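PDB 3GGY: vacuolar protein sorting-associated protein IST1 from Saccharomyces cerevisiae, which regulates recruitment of the ATPase VPS4 to the ESCRT-III complex during a late step of cargo sorting into multivesicular bodies. Local coordinates for residues 107-110 against 111-115; 136-139 against 140-143; 149-152 against 153-157. One frame throughout, in Å; residues are numbered along the deposited sequence.

All three contacts belong to the helical, ESCRT-III-like N-terminal domain of IST1, and each is local, joining residues three to five positions apart. Contact 1 lies inside helix 105-115; contacts 2 and 3 are the starts of helices 138-147 and 153-159. The centres of contacts 1 and 3 are about 9 Å apart, and Pro152 at the head of helix 153-159 rests on Glu107 and Ser111. Contact 2 is about 12 Å from contact 1, centre to centre, and presses Phe140 against Ile109, Arg110 and Ile113. Contacts 2 and 3, with centres about 17 Å apart, meet through the backbone, where Gly143 O and Ile149 N probably form a hydrogen bond.

Contact 1 (107-110 against 111-115); sequences EAIR and SLIYA
Ser111 binds back to Glu107 twice, both times through the same carbonyl oxygen. Its backbone N lies 3.0 Å from Glu107 O in the regular i to i+4 bond of the helix, and its hydroxyl OG donates to Glu107 O at 2.9 Å. The two donors reach that oxygen from opposite faces of the carbonyl plane, each tilted from it by about 30°. The short side chain suits this task: with chi1 at -65°, OG sits beside the residue's own N and anti to its carbonyl carbon, directed back toward the preceding turn. Were Ser111 an alanine, this buried turn would probably lose its second grip on Glu107 O, leaving the backbone bond as that oxygen's remaining partner across this turn.

Arg110 carries the next turn through its backbone, its O accepting from Tyr114 N at 3.0 Å. The side chain is extended from CG to NE and takes its charge away from the turn: NH2 forms a salt bridge with Glu93, while NE is hydrogen-bonded to Asn106 OD1. Such a long chain can lie against Phe140 and Val144 and still place its guanidinium group among polar partners.

Ile109 lies alongside Ile113, the two branched chains pointing the same way, and CG1 of Ile109 meets CD1 of Ile113 at 4.0 Å. The same pair is joined along the backbone, Ile113 N donating to Ile109 O over 3.1 Å. Both isoleucines pack on Met132 of helix 125-135, a setting that favours bulky apolar groups.

The chemistry thus divides round the helix: isoleucines supply an apolar seam, Arg110 sends its charge to an acid on helix 93-99, and a buried hydroxyl is satisfied within the helix by a carbonyl one turn back.

Contact 2 (136-139 against 140-143); sequences INVE and FVNG
Phe140 N is capped by Asn137, the N-cap residue of helix 138-147, whose OD1 accepts from it at 2.8 Å. That N-H, in the first turn, has no earlier helical carbonyl to bind in the usual i to i-4 way, so a short amide side chain suits the place. The torsion of Asn137, chi1 54°, tucks CG between its own N and carbonyl carbon and brings OD1 to Phe140 N, with the donor nearly along the C=O axis. A weak, strongly bent bond from Phe140 N to Asn137 O adds little.

The phenyl ring of Phe140 is buried, touching Leu96, Ile109 and Met132, and stands at 85° to the amide plane of Asn137. Ile136 covers one face: its CD1 makes a CH-pi contact 4.1 Å from the ring centroid, displaced toward the rim, while its CG2 packs on Phe140 CB.

Val141 follows, buried against Ile113 and Ala133. Its chi1 of -62° puts CG2 between its own N and carbonyl carbon, only 3.0 Å from Val138 O, a tight approach for a methyl group.

Asn142 then moves to the exposed side, as a polar residue can, and its N donates to Val138 O at 2.9 Å. Its amide ND2 lies 3.1 Å from Val138 CG1, a close approach, the two side chains slanting past each other.

Gly143 keeps helical backbone angles, so its conformation does not itself demand a glycine, and a CB would fit. Its N donates to Glu139 O at 2.9 Å.

Contact 3 (149-152 against 153-157); sequences IDVP and EKIIK
Val151 turns CG1 trans to its own amide nitrogen (chi1 176°), and Ile156 sets CG1 beside its N (chi1 -66°); these two branches then meet at 3.8 Å, the side chains crossing at a slant. The same Val151 methyl also reaches Ile155 CG2 at 3.9 Å, this time with the chains nearly perpendicular. A compact apolar valine fits here: its CG1 reaches both isoleucines, and Tyr114 of helix 105-115 also packs on its side chain.

Pro152, next in sequence after Val151, holds the N-cap position. Its ring confines phi, here -52°, and having no N-H it asks for no backbone acceptor. Its O starts the helical bonding, accepting from Ile156 N at 3.1 Å in a fairly straight bond and, weakly, from Ile155 N. Its CB rests against Lys154 CG, 3.9 Å away, using the aliphatic part of a chain that extends onward.

An apolar residue just before the N-cap packed on the fourth residue of the helix, as Val151 is on Ile156, is the pattern of a hydrophobic staple, here fastening the loop after helix 138-147 to the start of helix 153-159.

Contact 1 (107-110 against 111-115)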
loop_
_atom_site.group_PDB
_atom_site.type_symbol
_atom_site.label_atom_id
_atom_site.label_comp_id
_atom_site.label_asym_id
_atom_site.label_seq_id
_atom_site.Cartn_x
_atom_site.Cartn_y
_atom_site.Cartn_z
ATOM N N GLU A 107 3.459 -10.488 11.208
ATOM C CA GLU A 107 3.744 -9.715 10.013
ATOM C C GLU A 107 2.547 -8.886 9.549
ATOM O O GLU A 107 2.687 -7.712 9.209
ATOM C CB GLU A 107 4.161 -10.683 8.909
ATOM C CG GLU A 107 4.541 -10.049 7.603
ATOM C CD GLU A 107 4.907 -11.092 6.573
ATOM O OE1 GLU A 107 5.747 -11.966 6.888
ATOM O OE2 GLU A 107 4.364 -11.038 5.454
ATOM N N ALA A 108 1.372 -9.505 9.534
ATOM C CA ALA A 108 0.164 -8.824 9.088
ATOM C C ALA A 108 -0.236 -7.619 9.939
ATOM O O ALA A 108 -0.497 -6.541 9.406
ATOM C CB ALA A 108 -0.993 -9.817 9.019
ATOM N N ILE A 109 -0.287 -7.795 11.256
ATOM C CA ILE A 109 -0.688 -6.703 12.136
ATOM C C ILE A 109 0.341 -5.574 12.147
ATOM O O ILE A 109 -0.021 -4.398 12.145
ATOM C CB ILE A 109 -0.928 -7.204 13.577
ATOM C CG1 ILE A 109 -1.576 -6.099 14.409
ATOM C CG2 ILE A 109 0.383 -7.658 14.199
ATOM C CD1 ILE A 109 -2.979 -5.723 13.932
ATOM N N ARG A 110 1.625 -5.925 12.149
ATOM C CA ARG A 110 2.670 -4.907 12.142
ATOM C C ARG A 110 2.623 -4.085 10.857
ATOM O O ARG A 110 2.765 -2.866 10.894
ATOM C CB ARG A 110 4.047 -5.555 12.288
ATOM C CG ARG A 110 4.312 -6.092 13.683
ATOM C CD ARG A 110 5.641 -6.819 13.749
ATOM N NE ARG A 110 5.854 -7.349 15.090
ATOM C CZ ARG A 110 6.347 -6.646 16.103
ATOM N NH1 ARG A 110 6.699 -5.380 15.930
ATOM N NH2 ARG A 110 6.446 -7.201 17.305
ATOM N N SER A 111 2.411 -4.749 9.723
ATOM C CA SER A 111 2.361 -4.044 8.451
ATOM C C SER A 111 1.191 -3.071 8.367
ATOM O O SER A 111 1.330 -1.967 7.842
ATOM C CB SER A 111 2.293 -5.043 7.290
ATOM O OG SER A 111 3.488 -5.818 7.226
ATOM N N LEU A 112 0.037 -3.478 8.881
ATOM C CA LEU A 112 -1.143 -2.621 8.841
ATOM C C LEU A 112 -0.978 -1.394 9.727
ATOM O O LEU A 112 -1.383 -0.293 9.360
ATOM C CB LEU A 112 -2.372 -3.427 9.252
ATOM C CG LEU A 112 -2.785 -4.426 8.168
ATOM C CD1 LEU A 112 -3.783 -5.428 8.737
ATOM C CD2 LEU A 112 -3.386 -3.679 6.985
ATOM N N ILE A 113 -0.366 -1.577 10.889
ATOM C CA ILE A 113 -0.148 -0.453 11.790
ATOM C C ILE A 113 0.879 0.507 11.185
ATOM O O ILE A 113 0.708 1.727 11.232
ATOM C CB ILE A 113 0.321 -0.956 13.171
ATOM C CG1 ILE A 113 -0.853 -1.658 13.860
ATOM C CG2 ILE A 113 0.835 0.203 14.021
ATOM C CD1 ILE A 113 -0.488 -2.354 15.164
ATOM N N TYR A 114 1.941 -0.048 10.606
ATOM C CA TYR A 114 2.973 0.762 9.977
ATOM C C TYR A 114 2.404 1.565 8.815
ATOM O O TYR A 114 2.829 2.693 8.556
ATOM C CB TYR A 114 4.105 -0.130 9.449
ATOM C CG TYR A 114 5.235 0.661 8.842
ATOM C CD1 TYR A 114 6.183 1.282 9.650
ATOM C CD2 TYR A 114 5.321 0.853 7.464
ATOM C CE1 TYR A 114 7.184 2.080 9.107
ATOM C CE2 TYR A 114 6.323 1.650 6.911
ATOM C CZ TYR A 114 7.249 2.261 7.739
ATOM O OH TYR A 114 8.237 3.054 7.205
ATOM N N ALA A 115 1.431 0.979 8.127
ATOM C CA ALA A 115 0.823 1.612 6.960
ATOM C C ALA A 115 -0.091 2.799 7.227
ATOM O O ALA A 115 -0.344 3.588 6.317
ATOM C CB ALA A 115 0.066 0.565 6.153
#

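Contact 2 (136-139 against 140-143)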
loop_
_atom_site.group_PDB
_atom_site.type_symbol
_atom_site.label_atom_id
_atom_site.label_comp_id
_atom_site.label_asym_id
_atom_site.label_seq_id
_atom_site.Cartn_x
_atom_site.Cartn_y
_atom_site.Cartn_z
ATOM N N ILE A 136 -2.298 -5.585 23.359
ATOM C CA ILE A 136 -0.925 -5.904 23.728
ATOM C C ILE A 136 -0.450 -4.735 24.593
ATOM O O ILE A 136 -0.672 -4.736 25.802
ATOM C CB ILE A 136 -0.046 -6.093 22.473
ATOM C CG1 ILE A 136 -0.619 -7.235 21.621
ATOM C CG2 ILE A 136 1.388 -6.433 22.875
ATOM C CD1 ILE A 136 0.203 -7.572 20.390
ATOM N N ASN A 137 0.182 -3.733 23.992
ATOM C CA ASN A 137 0.618 -2.566 24.756
ATOM C C ASN A 137 1.109 -1.440 23.854
ATOM O O ASN A 137 1.310 -1.632 22.651
ATOM C CB ASN A 137 1.699 -2.953 25.767
ATOM C CG ASN A 137 2.861 -3.665 25.126
ATOM O OD1 ASN A 137 3.579 -3.087 24.314
ATOM N ND2 ASN A 137 3.050 -4.930 25.478
ATOM N N VAL A 138 1.281 -0.258 24.433
ATOM C CA VAL A 138 1.729 0.898 23.665
ATOM C C VAL A 138 3.141 0.700 23.126
ATOM O O VAL A 138 3.469 1.181 22.035
ATOM C CB VAL A 138 1.685 2.187 24.517
ATOM C CG1 VAL A 138 2.309 3.332 23.752
ATOM C CG2 VAL A 138 0.241 2.526 24.877
ATOM N N GLU A 139 3.973 -0.004 23.888
ATOM C CA GLU A 139 5.345 -0.266 23.469
ATOM C C GLU A 139 5.357 -0.978 22.121
ATOM O O GLU A 139 6.167 -0.663 21.250
ATOM C CB GLU A 139 6.063 -1.138 24.501
ATOM C CG GLU A 139 6.397 -0.443 25.814
ATOM C CD GLU A 139 5.203 0.248 26.459
ATOM O OE1 GLU A 139 4.194 -0.431 26.765
ATOM O OE2 GLU A 139 5.285 1.479 26.666
ATOM N N PHE A 140 4.462 -1.947 21.966
ATOM C CA PHE A 140 4.367 -2.710 20.729
ATOM C C PHE A 140 4.090 -1.800 19.538
ATOM O O PHE A 140 4.821 -1.823 18.547
ATOM C CB PHE A 140 3.261 -3.764 20.858
ATOM C CG PHE A 140 2.802 -4.327 19.544
ATOM C CD1 PHE A 140 3.679 -5.029 18.728
ATOM C CD2 PHE A 140 1.489 -4.135 19.117
ATOM C CE1 PHE A 140 3.263 -5.529 17.492
ATOM C CE2 PHE A 140 1.064 -4.632 17.885
ATOM C CZ PHE A 140 1.949 -5.328 17.075
ATOM N N VAL A 141 3.043 -0.987 19.633
ATOM C CA VAL A 141 2.706 -0.098 18.526
ATOM C C VAL A 141 3.775 0.956 18.241
ATOM O O VAL A 141 4.022 1.285 17.085
ATOM C CB VAL A 141 1.323 0.567 18.738
ATOM C CG1 VAL A 141 0.249 -0.500 18.794
ATOM C CG2 VAL A 141 1.305 1.378 20.007
ATOM N N ASN A 142 4.424 1.483 19.279
ATOM C CA ASN A 142 5.469 2.474 19.053
ATOM C C ASN A 142 6.681 1.832 18.384
ATOM O O ASN A 142 7.368 2.465 17.576
ATOM C CB ASN A 142 5.889 3.134 20.371
ATOM C CG ASN A 142 4.812 4.039 20.934
ATOM O OD1 ASN A 142 3.952 4.523 20.202
ATOM N ND2 ASN A 142 4.864 4.286 22.238
ATOM N N GLY A 143 6.938 0.571 18.718
ATOM C CA GLY A 143 8.059 -0.129 18.115
ATOM C C GLY A 143 7.844 -0.249 16.618
ATOM O O GLY A 143 8.782 -0.137 15.827
#

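Contact 3 (149-152 against 153-157)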
loop_
_atom_site.group_PDB
_atom_site.type_symbol
_atom_site.label_atom_id
_atom_site.label_comp_id
_atom_site.label_asym_id
_atom_site.label_seq_id
_atom_site.Cartn_x
_atom_site.Cartn_y
_atom_site.Cartn_z
ATOM N N ILE A 149 9.816 -2.203 13.685
ATOM C CA ILE A 149 10.227 -3.524 14.154
ATOM C C ILE A 149 9.381 -4.621 13.509
ATOM O O ILE A 149 8.147 -4.605 13.583
ATOM C CB ILE A 149 10.109 -3.631 15.685
ATOM C CG1 ILE A 149 11.046 -2.612 16.343
ATOM C CG2 ILE A 149 10.440 -5.047 16.145
ATOM C CD1 ILE A 149 12.494 -2.735 15.909
ATOM N N ASP A 150 10.071 -5.561 12.872
ATOM C CA ASP A 150 9.447 -6.695 12.197
ATOM C C ASP A 150 8.496 -6.345 11.053
ATOM O O ASP A 150 7.666 -7.169 10.659
ATOM C CB ASP A 150 8.741 -7.595 13.212
ATOM C CG ASP A 150 9.709 -8.482 13.973
ATOM O OD1 ASP A 150 10.930 -8.343 13.752
ATOM O OD2 ASP A 150 9.247 -9.312 14.790
ATOM N N VAL A 151 8.614 -5.135 10.517
ATOM C CA VAL A 151 7.790 -4.744 9.374
ATOM C C VAL A 151 8.561 -5.215 8.133
ATOM O O VAL A 151 9.738 -4.888 7.961
ATOM C CB VAL A 151 7.591 -3.211 9.296
ATOM C CG1 VAL A 151 6.803 -2.847 8.025
ATOM C CG2 VAL A 151 6.831 -2.722 10.521
ATOM N N PRO A 152 7.905 -5.993 7.256
ATOM C CA PRO A 152 8.513 -6.521 6.029
ATOM C C PRO A 152 9.175 -5.446 5.180
ATOM O O PRO A 152 8.641 -4.351 5.012
ATOM C CB PRO A 152 7.331 -7.166 5.306
ATOM C CG PRO A 152 6.437 -7.574 6.412
ATOM C CD PRO A 152 6.493 -6.395 7.352
ATOM N N GLU A 153 10.343 -5.770 4.641
ATOM C CA GLU A 153 11.066 -4.833 3.803
ATOM C C GLU A 153 10.190 -4.367 2.637
ATOM O O GLU A 153 10.228 -3.199 2.262
ATOM C CB GLU A 153 12.339 -5.490 3.269
ATOM C CG GLU A 153 13.321 -4.513 2.662
ATOM C CD GLU A 153 13.811 -3.497 3.671
ATOM O OE1 GLU A 153 14.290 -3.916 4.746
ATOM O OE2 GLU A 153 13.719 -2.282 3.393
ATOM N N LYS A 154 9.394 -5.277 2.082
ATOM C CA LYS A 154 8.520 -4.948 0.952
ATOM C C LYS A 154 7.551 -3.823 1.314
ATOM O O LYS A 154 7.312 -2.915 0.516
ATOM C CB LYS A 154 7.737 -6.186 0.491
ATOM C CG LYS A 154 6.731 -6.731 1.495
ATOM C CD LYS A 154 5.892 -7.843 0.870
ATOM C CE LYS A 154 4.823 -8.362 1.828
ATOM N NZ LYS A 154 4.022 -9.461 1.199
ATOM N N ILE A 155 7.003 -3.883 2.523
ATOM C CA ILE A 155 6.070 -2.858 2.988
ATOM C C ILE A 155 6.798 -1.524 3.203
ATOM O O ILE A 155 6.303 -0.464 2.832
ATOM C CB ILE A 155 5.389 -3.292 4.310
ATOM C CG1 ILE A 155 4.455 -4.481 4.054
ATOM C CG2 ILE A 155 4.628 -2.121 4.920
ATOM C CD1 ILE A 155 3.256 -4.162 3.163
ATOM N N ILE A 156 7.981 -1.575 3.798
ATOM C CA ILE A 156 8.725 -0.345 4.029
ATOM C C ILE A 156 9.057 0.338 2.694
ATOM O O ILE A 156 8.984 1.559 2.574
ATOM C CB ILE A 156 10.023 -0.633 4.800
ATOM C CG1 ILE A 156 9.679 -1.135 6.204
ATOM C CG2 ILE A 156 10.881 0.625 4.869
ATOM C CD1 ILE A 156 10.865 -1.622 6.998
ATOM N N LYS A 157 9.388 -0.465 1.691
ATOM C CA LYS A 157 9.745 0.047 0.373
ATOM C C LYS A 157 8.570 0.615 -0.411
ATOM O O LYS A 157 8.721 1.583 -1.149
ATOM C CB LYS A 157 10.412 -1.059 -0.450
ATOM C CG LYS A 157 11.701 -1.591 0.164
ATOM C CD LYS A 157 12.754 -0.499 0.295
ATOM C CE LYS A 157 13.145 0.071 -1.063
ATOM N NZ LYS A 157 14.154 1.160 -0.938
#